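Local coordinates for T9SS C-terminal target domain-containing protein (Bacteroides cellulosilyticus, PDB 5JVK) that probably hydrolyses O-glycosidic bonds in carbohydrates, as a family 39 glycoside hydrolase from a gut symbiont, at residues A[376-381]-A[392-397]; A[345-350]-A[386-391]. All blocks are in the same frame, centred on the assembly; numbering follows the deposited sequence.

Contact 1 of 2, residues A[376-381]-A[392-397]; sequences YDFQND and FGLLRS
The ring of Tyr376 turns its edge to a face of Phe392, a T-shaped pair with planes 72° apart and CD2 of Tyr376 3.8 Å from CG of Phe392. Over one face of the tyrosine sits CB of Asp377, brought back by the cis peptide that precedes Asp377; the tyrosine OH bonds to His111. At the other end Phe378, its CG anti to the backbone N (chi1 -172°), runs alongside Leu395 and meets Leu394 at about a right angle, CD2 of Phe378 to CD1 of Leu394 4.0 Å. Between these rings the backbones lock. Phe378 O accepts two N-H groups: Leu395 N at 3.0 Å and Leu394 N. Asn380 N reaches Leu395 O at 2.8 Å, while Asn380 OD1 takes Gly393 N at 2.9 Å, almost end-on to the carbonyl. Gln379 stretches out and its NE2 donates to Arg396 O at 2.8 Å, the acceptor lying close to the plane of the glutamine amide. A water joins Asn380 ND2 to Ser397 N. This loop follows the last strand of the eight-stranded barrel, and Phe378 and Leu395 both pack on helix 118-127. Amide side chains thus supplement the single beta bridge, Gln379 with Leu395, by bonding backbone groups in this largely buried contact.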
ATOM      1  N   TYR A 376       2.433  -0.799   4.006  1.00 19.90           N
ATOM      2  CA  TYR A 376       3.832  -0.809   4.423  1.00 20.15           C
ATOM      3  C   TYR A 376       4.465  -2.127   3.968  1.00 20.20           C
ATOM      4  O   TYR A 376       4.019  -3.183   4.410  1.00 20.30           O
ATOM      5  CB  TYR A 376       3.987  -0.656   5.941  1.00 20.14           C
ATOM      6  CG  TYR A 376       5.432  -0.432   6.310  1.00 20.19           C
ATOM      7  CD1 TYR A 376       5.975   0.850   6.307  1.00 20.28           C
ATOM      8  CD2 TYR A 376       6.279  -1.506   6.595  1.00 20.24           C
ATOM      9  CE1 TYR A 376       7.312   1.063   6.607  1.00 20.33           C
ATOM     10  CE2 TYR A 376       7.619  -1.305   6.898  1.00 20.29           C
ATOM     11  CZ  TYR A 376       8.130  -0.019   6.902  1.00 20.45           C
ATOM     12  OH  TYR A 376       9.454   0.196   7.202  1.00 20.48           O
ATOM     13  N   ASP A 377       5.470  -2.115   3.086  1.00 20.38           N
ATOM     14  CA  ASP A 377       5.949  -0.947   2.327  1.00 20.44           C
ATOM     15  C   ASP A 377       6.214  -1.376   0.880  1.00 20.58           C
ATOM     16  O   ASP A 377       5.949  -2.529   0.520  1.00 20.06           O
ATOM     17  CB  ASP A 377       7.183  -0.310   3.000  1.00 20.42           C
ATOM     18  CG  ASP A 377       8.362  -1.271   3.157  1.00 20.45           C
ATOM     19  OD1 ASP A 377       8.269  -2.464   2.793  1.00 20.58           O
ATOM     20  OD2 ASP A 377       9.404  -0.811   3.665  1.00 20.23           O
ATOM     21  N   PHE A 378       6.707  -0.458   0.049  1.00 21.02           N
ATOM     22  CA  PHE A 378       6.826  -0.726  -1.385  1.00 21.32           C
ATOM     23  C   PHE A 378       7.923  -1.728  -1.722  1.00 21.63           C
ATOM     24  O   PHE A 378       7.679  -2.690  -2.450  1.00 21.29           O
ATOM     25  CB  PHE A 378       7.046   0.561  -2.178  1.00 21.34           C
ATOM     26  CG  PHE A 378       6.974   0.356  -3.661  1.00 21.44           C
ATOM     27  CD1 PHE A 378       8.099   0.525  -4.462  1.00 21.31           C
ATOM     28  CD2 PHE A 378       5.784  -0.060  -4.255  1.00 21.50           C
ATOM     29  CE1 PHE A 378       8.026   0.316  -5.828  1.00 21.43           C
ATOM     30  CE2 PHE A 378       5.709  -0.276  -5.621  1.00 21.43           C
ATOM     31  CZ  PHE A 378       6.831  -0.087  -6.408  1.00 21.44           C
ATOM     32  N   GLN A 379       9.118  -1.496  -1.188  1.00 22.41           N
ATOM     33  CA  GLN A 379      10.283  -2.327  -1.486  1.00 22.95           C
ATOM     34  C   GLN A 379      10.842  -2.940  -0.209  1.00 23.36           C
ATOM     35  O   GLN A 379      10.834  -2.301   0.840  1.00 23.60           O
ATOM     36  CB  GLN A 379      11.360  -1.493  -2.192  1.00 22.84           C
ATOM     37  CG  GLN A 379      12.571  -2.305  -2.631  1.00 22.90           C
ATOM     38  CD  GLN A 379      13.410  -1.615  -3.692  1.00 22.96           C
ATOM     39  OE1 GLN A 379      13.493  -0.389  -3.739  1.00 23.13           O
ATOM     40  NE2 GLN A 379      14.046  -2.408  -4.547  1.00 22.86           N
ATOM     41  N   ASN A 380      11.316  -4.185  -0.310  1.00 23.96           N
ATOM     42  CA  ASN A 380      12.036  -4.845   0.783  1.00 24.46           C
ATOM     43  C   ASN A 380      13.220  -3.989   1.229  1.00 25.14           C
ATOM     44  O   ASN A 380      14.054  -3.609   0.409  1.00 25.51           O
ATOM     45  CB  ASN A 380      12.552  -6.231   0.350  1.00 24.02           C
ATOM     46  CG  ASN A 380      11.479  -7.309   0.385  1.00 23.66           C
ATOM     47  OD1 ASN A 380      10.356  -7.090   0.845  1.00 23.42           O
ATOM     48  ND2 ASN A 380      11.831  -8.496  -0.096  1.00 23.48           N
ATOM     49  N   ASP A 381      13.287  -3.700   2.526  1.00 26.04           N
ATOM     50  CA  ASP A 381      14.349  -2.854   3.083  1.00 26.70           C
ATOM     51  C   ASP A 381      15.715  -3.545   3.154  1.00 27.23           C
ATOM     52  O   ASP A 381      16.717  -2.876   3.401  1.00 27.07           O
ATOM     53  CB  ASP A 381      13.962  -2.359   4.478  1.00 27.10           C
ATOM     54  CG  ASP A 381      12.741  -1.461   4.460  1.00 27.42           C
ATOM     55  OD1 ASP A 381      12.896  -0.249   4.211  1.00 28.18           O
ATOM     56  OD2 ASP A 381      11.630  -1.965   4.708  1.00 27.20           O
ATOM     57  N   PHE A 392       8.611  -6.719   4.183  1.00 22.92           N
ATOM     58  CA  PHE A 392       7.278  -6.110   4.010  1.00 22.35           C
ATOM     59  C   PHE A 392       6.979  -5.660   2.572  1.00 22.11           C
ATOM     60  O   PHE A 392       5.858  -5.226   2.288  1.00 22.00           O
ATOM     61  CB  PHE A 392       7.102  -4.901   4.946  1.00 22.24           C
ATOM     62  CG  PHE A 392       6.715  -5.261   6.348  1.00 22.32           C
ATOM     63  CD1 PHE A 392       5.383  -5.521   6.668  1.00 22.35           C
ATOM     64  CD2 PHE A 392       7.671  -5.316   7.360  1.00 22.23           C
ATOM     65  CE1 PHE A 392       5.017  -5.843   7.969  1.00 22.53           C
ATOM     66  CE2 PHE A 392       7.310  -5.637   8.663  1.00 22.28           C
ATOM     67  CZ  PHE A 392       5.983  -5.901   8.968  1.00 22.35           C
ATOM     68  N   GLY A 393       7.958  -5.762   1.673  1.00 22.04           N
ATOM     69  CA  GLY A 393       7.859  -5.167   0.342  1.00 22.06           C
ATOM     70  C   GLY A 393       6.959  -5.854  -0.672  1.00 21.86           C
ATOM     71  O   GLY A 393       6.642  -7.037  -0.544  1.00 21.95           O
ATOM     72  N   LEU A 394       6.543  -5.082  -1.674  1.00 21.81           N
ATOM     73  CA  LEU A 394       5.934  -5.604  -2.901  1.00 21.93           C
ATOM     74  C   LEU A 394       7.018  -5.993  -3.911  1.00 22.18           C
ATOM     75  O   LEU A 394       6.834  -6.924  -4.697  1.00 22.10           O
ATOM     76  CB  LEU A 394       4.990  -4.569  -3.522  1.00 21.65           C
ATOM     77  CG  LEU A 394       3.937  -3.941  -2.606  1.00 21.54           C
ATOM     78  CD1 LEU A 394       3.098  -2.936  -3.377  1.00 21.57           C
ATOM     79  CD2 LEU A 394       3.045  -4.989  -1.961  1.00 21.53           C
ATOM     80  N   LEU A 395       8.128  -5.258  -3.895  1.00 22.78           N
ATOM     81  CA  LEU A 395       9.324  -5.598  -4.664  1.00 23.31           C
ATOM     82  C   LEU A 395      10.431  -6.045  -3.721  1.00 23.92           C
ATOM     83  O   LEU A 395      10.464  -5.641  -2.557  1.00 23.72           O
ATOM     84  CB  LEU A 395       9.818  -4.385  -5.455  1.00 23.13           C
ATOM     85  CG  LEU A 395       8.823  -3.675  -6.369  1.00 23.04           C
ATOM     86  CD1 LEU A 395       9.488  -2.463  -7.002  1.00 23.28           C
ATOM     87  CD2 LEU A 395       8.289  -4.617  -7.436  1.00 22.93           C
ATOM     88  N   ARG A 396      11.340  -6.865  -4.240  1.00 25.00           N
ATOM     89  CA  ARG A 396      12.558  -7.240  -3.523  1.00 26.05           C
ATOM     90  C   ARG A 396      13.587  -6.124  -3.663  1.00 26.47           C
ATOM     91  O   ARG A 396      13.372  -5.164  -4.410  1.00 26.89           O
ATOM     92  CB  ARG A 396      13.122  -8.546  -4.075  1.00 27.01           C
ATOM     93  CG  ARG A 396      12.148  -9.708  -3.999  1.00 27.95           C
ATOM     94  CD  ARG A 396      12.854 -11.045  -4.126  1.00 28.94           C
ATOM     95  NE  ARG A 396      11.965 -12.142  -3.755  1.00 30.21           N
ATOM     96  CZ  ARG A 396      11.048 -12.701  -4.550  1.00 31.37           C
ATOM     97  NH1 ARG A 396      10.863 -12.283  -5.809  1.00 31.51           N
ATOM     98  NH2 ARG A 396      10.299 -13.699  -4.074  1.00 31.59           N
ATOM     99  N   SER A 397      14.703  -6.251  -2.950  1.00 26.81           N
ATOM    100  CA  SER A 397      15.786  -5.251  -3.001  1.00 26.95           C
ATOM    101  C   SER A 397      16.347  -5.030  -4.416  1.00 26.96           C
ATOM    102  O   SER A 397      16.746  -3.915  -4.753  1.00 27.62           O
ATOM    103  CB  SER A 397      16.922  -5.636  -2.048  1.00 26.91           C
ATOM    104  OG  SER A 397      17.567  -6.815  -2.488  1.00 27.02           O
TER
HETATM  105  O   HOH W   1      14.739  -8.294  -0.906  1.00 27.18           O
HETATM  106  O   HOH W   2      10.297  -4.397   3.867  1.00 21.50           O

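Contact 2 of 2, residues A[345-350]-A[386-391]; sequences STTNLD and DNIEHN
The N-H of Ser345 donates to Asn391 O at 2.9 Å, fairly straight at 165°, a backbone bond that joins 345-350 to 386-391. Beside it Thr346 starts its side chain toward 386-391 and divides it by polarity. With OG1 lying beside its own backbone N (chi1 -59°), the methyl goes the other way: CG2 of Thr346 lies 3.9 Å from CA of Asp386, and CB of Thr346 rests 3.9 Å from CG2 of Ile388. The hydroxyl faces the Asn391 side chain and bonds to Pro385 O, just ahead of 386-391. Thr347 adds only a loose methyl contact, its CG2 4.2 Å from CG2 of Ile388. One shell out, Ser345 OG donates to Asp350 OD1 at 2.7 Å and also bonds to Lys402; this ties the loop to the first turn of helix 350-366. Asn344 OD1 takes the N-H of Thr347. On the other side of the contact, Asn391 N bonds to Ile388 O and His390 N to Asn387 O about the short 3-10 segment. Thr346 therefore joins the loops following barrel strands 335-341 and 373-375 through both a methyl and a hydroxyl, and the nearby lysine would probably favour a charged Asp350 carboxylate.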
ATOM      1  N   SER A 345       6.905 -11.233   4.470  1.00 19.86           N
ATOM      2  CA  SER A 345       7.230 -12.590   4.003  1.00 19.83           C
ATOM      3  C   SER A 345       8.082 -13.441   4.966  1.00 19.75           C
ATOM      4  O   SER A 345       8.423 -14.578   4.628  1.00 20.10           O
ATOM      5  CB  SER A 345       7.895 -12.535   2.621  1.00 19.65           C
ATOM      6  OG  SER A 345       7.044 -11.912   1.675  1.00 19.57           O
ATOM      7  N   THR A 346       8.430 -12.910   6.143  1.00 19.50           N
ATOM      8  CA  THR A 346       9.090 -13.710   7.184  1.00 19.29           C
ATOM      9  C   THR A 346       8.069 -14.560   7.945  1.00 18.89           C
ATOM     10  O   THR A 346       8.262 -15.769   8.092  1.00 18.91           O
ATOM     11  CB  THR A 346       9.883 -12.829   8.172  1.00 19.36           C
ATOM     12  OG1 THR A 346      10.880 -12.086   7.460  1.00 19.28           O
ATOM     13  CG2 THR A 346      10.565 -13.675   9.252  1.00 19.38           C
ATOM     14  N   THR A 347       6.994 -13.927   8.418  1.00 18.41           N
ATOM     15  CA  THR A 347       5.937 -14.615   9.184  1.00 18.10           C
ATOM     16  C   THR A 347       4.715 -15.042   8.348  1.00 18.07           C
ATOM     17  O   THR A 347       3.791 -15.663   8.880  1.00 18.11           O
ATOM     18  CB  THR A 347       5.456 -13.762  10.374  1.00 17.84           C
ATOM     19  OG1 THR A 347       4.945 -12.513   9.901  1.00 17.71           O
ATOM     20  CG2 THR A 347       6.595 -13.505  11.344  1.00 17.86           C
ATOM     21  N   ASN A 348       4.698 -14.697   7.060  1.00 17.96           N
ATOM     22  CA  ASN A 348       3.713 -15.234   6.116  1.00 17.94           C
ATOM     23  C   ASN A 348       4.395 -15.710   4.838  1.00 17.90           C
ATOM     24  O   ASN A 348       5.507 -15.290   4.516  1.00 17.76           O
ATOM     25  CB  ASN A 348       2.662 -14.176   5.760  1.00 17.99           C
ATOM     26  CG  ASN A 348       1.603 -14.013   6.836  1.00 18.04           C
ATOM     27  OD1 ASN A 348       0.856 -14.943   7.141  1.00 18.05           O
ATOM     28  ND2 ASN A 348       1.511 -12.827   7.396  1.00 17.83           N
ATOM     29  N   LEU A 349       3.703 -16.581   4.111  1.00 17.90           N
ATOM     30  CA  LEU A 349       4.108 -16.975   2.764  1.00 17.88           C
ATOM     31  C   LEU A 349       3.950 -15.765   1.844  1.00 17.78           C
ATOM     32  O   LEU A 349       3.155 -14.866   2.137  1.00 18.15           O
ATOM     33  CB  LEU A 349       3.227 -18.119   2.255  1.00 18.05           C
ATOM     34  CG  LEU A 349       3.207 -19.438   3.031  1.00 18.23           C
ATOM     35  CD1 LEU A 349       2.054 -20.312   2.556  1.00 18.30           C
ATOM     36  CD2 LEU A 349       4.531 -20.169   2.883  1.00 18.26           C
ATOM     37  N   ASP A 350       4.685 -15.745   0.733  1.00 17.38           N
ATOM     38  CA  ASP A 350       4.530 -14.684  -0.273  1.00 17.02           C
ATOM     39  C   ASP A 350       3.086 -14.602  -0.776  1.00 16.57           C
ATOM     40  O   ASP A 350       2.557 -13.511  -0.972  1.00 16.36           O
ATOM     41  CB  ASP A 350       5.458 -14.917  -1.479  1.00 17.16           C
ATOM     42  CG  ASP A 350       6.896 -14.464  -1.238  1.00 17.37           C
ATOM     43  OD1 ASP A 350       7.161 -13.695  -0.287  1.00 17.25           O
ATOM     44  OD2 ASP A 350       7.769 -14.877  -2.037  1.00 17.61           O
ATOM     45  N   ASP A 386      15.038 -13.821   7.725  1.00 30.57           N
ATOM     46  CA  ASP A 386      14.439 -13.908   9.072  1.00 30.98           C
ATOM     47  C   ASP A 386      14.310 -12.567   9.822  1.00 29.90           C
ATOM     48  O   ASP A 386      13.982 -12.560  11.010  1.00 29.90           O
ATOM     49  CB  ASP A 386      15.172 -14.962   9.929  1.00 32.00           C
ATOM     50  CG  ASP A 386      16.563 -14.526  10.364  1.00 32.62           C
ATOM     51  OD1 ASP A 386      17.260 -13.838   9.587  1.00 33.37           O
ATOM     52  OD2 ASP A 386      16.966 -14.896  11.486  1.00 33.26           O
ATOM     53  N   ASN A 387      14.570 -11.450   9.137  1.00 29.02           N
ATOM     54  CA  ASN A 387      14.322 -10.101   9.663  1.00 28.09           C
ATOM     55  C   ASN A 387      13.011  -9.593   9.056  1.00 27.18           C
ATOM     56  O   ASN A 387      12.939  -9.380   7.843  1.00 26.77           O
ATOM     57  CB  ASN A 387      15.493  -9.177   9.287  1.00 28.28           C
ATOM     58  CG  ASN A 387      15.341  -7.756   9.819  1.00 28.65           C
ATOM     59  OD1 ASN A 387      14.369  -7.416  10.498  1.00 29.31           O
ATOM     60  ND2 ASN A 387      16.315  -6.914   9.507  1.00 28.49           N
ATOM     61  N   ILE A 388      11.987  -9.397   9.892  1.00 26.28           N
ATOM     62  CA  ILE A 388      10.645  -9.021   9.400  1.00 26.06           C
ATOM     63  C   ILE A 388      10.623  -7.687   8.648  1.00 25.67           C
ATOM     64  O   ILE A 388       9.884  -7.538   7.678  1.00 25.20           O
ATOM     65  CB  ILE A 388       9.550  -9.010  10.510  1.00 25.96           C
ATOM     66  CG1 ILE A 388       9.796  -7.937  11.583  1.00 25.89           C
ATOM     67  CG2 ILE A 388       9.413 -10.382  11.162  1.00 26.13           C
ATOM     68  CD1 ILE A 388       8.608  -7.736  12.503  1.00 26.01           C
ATOM     69  N   GLU A 389      11.452  -6.742   9.088  1.00 25.75           N
ATOM     70  CA  GLU A 389      11.494  -5.397   8.510  1.00 25.89           C
ATOM     71  C   GLU A 389      12.077  -5.368   7.091  1.00 25.69           C
ATOM     72  O   GLU A 389      11.850  -4.411   6.360  1.00 25.29           O
ATOM     73  CB  GLU A 389      12.280  -4.443   9.425  1.00 26.19           C
ATOM     74  CG  GLU A 389      11.697  -4.247  10.827  1.00 26.35           C
ATOM     75  CD  GLU A 389      10.346  -3.531  10.856  1.00 26.82           C
ATOM     76  OE1 GLU A 389       9.974  -2.851   9.878  1.00 26.46           O
ATOM     77  OE2 GLU A 389       9.647  -3.644  11.883  1.00 27.62           O
ATOM     78  N   HIS A 390      12.814  -6.414   6.712  1.00 26.03           N
ATOM     79  CA  HIS A 390      13.357  -6.571   5.354  1.00 25.99           C
ATOM     80  C   HIS A 390      12.425  -7.318   4.391  1.00 25.59           C
ATOM     81  O   HIS A 390      12.829  -7.599   3.259  1.00 26.05           O
ATOM     82  CB  HIS A 390      14.696  -7.326   5.415  1.00 26.38           C
ATOM     83  CG  HIS A 390      15.803  -6.552   6.058  1.00 26.96           C
ATOM     84  ND1 HIS A 390      17.102  -7.009   6.086  1.00 27.35           N
ATOM     85  CD2 HIS A 390      15.816  -5.348   6.675  1.00 27.19           C
ATOM     86  CE1 HIS A 390      17.865  -6.129   6.708  1.00 27.51           C
ATOM     87  NE2 HIS A 390      17.109  -5.109   7.073  1.00 27.52           N
ATOM     88  N   ASN A 391      11.204  -7.650   4.821  1.00 24.60           N
ATOM     89  CA  ASN A 391      10.307  -8.502   4.026  1.00 23.93           C
ATOM     90  C   ASN A 391       8.856  -7.999   3.887  1.00 23.38           C
ATOM     91  O   ASN A 391       7.982  -8.759   3.466  1.00 23.10           O
ATOM     92  CB  ASN A 391      10.343  -9.922   4.605  1.00 23.98           C
ATOM     93  CG  ASN A 391      11.692 -10.585   4.421  1.00 24.18           C
ATOM     94  OD1 ASN A 391      12.465 -10.725   5.365  1.00 24.42           O
ATOM     95  ND2 ASN A 391      11.990 -10.976   3.193  1.00 24.42           N
TER

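Both contacts use the long loop between strand 373-375 and helix 403-415, and their segments alternate along the chain. Contact 1 folds that loop onto itself and is largely buried, with aromatic and leucine packing around a dense set of hydrogen bonds. Contact 2 lies at the surface, where the part of the loop immediately before 392-397 meets the loop after strand 335-341; it buries far less, 256 against 618 Å², and relies on small polar side chains and methyl groups. The two meet where Asn380 packs against His390 and Asn391, and through a long, weak ion pair between Arg396 and Asp350. Lys402 serves both, bonding to Gly393 O and Ser345 OG.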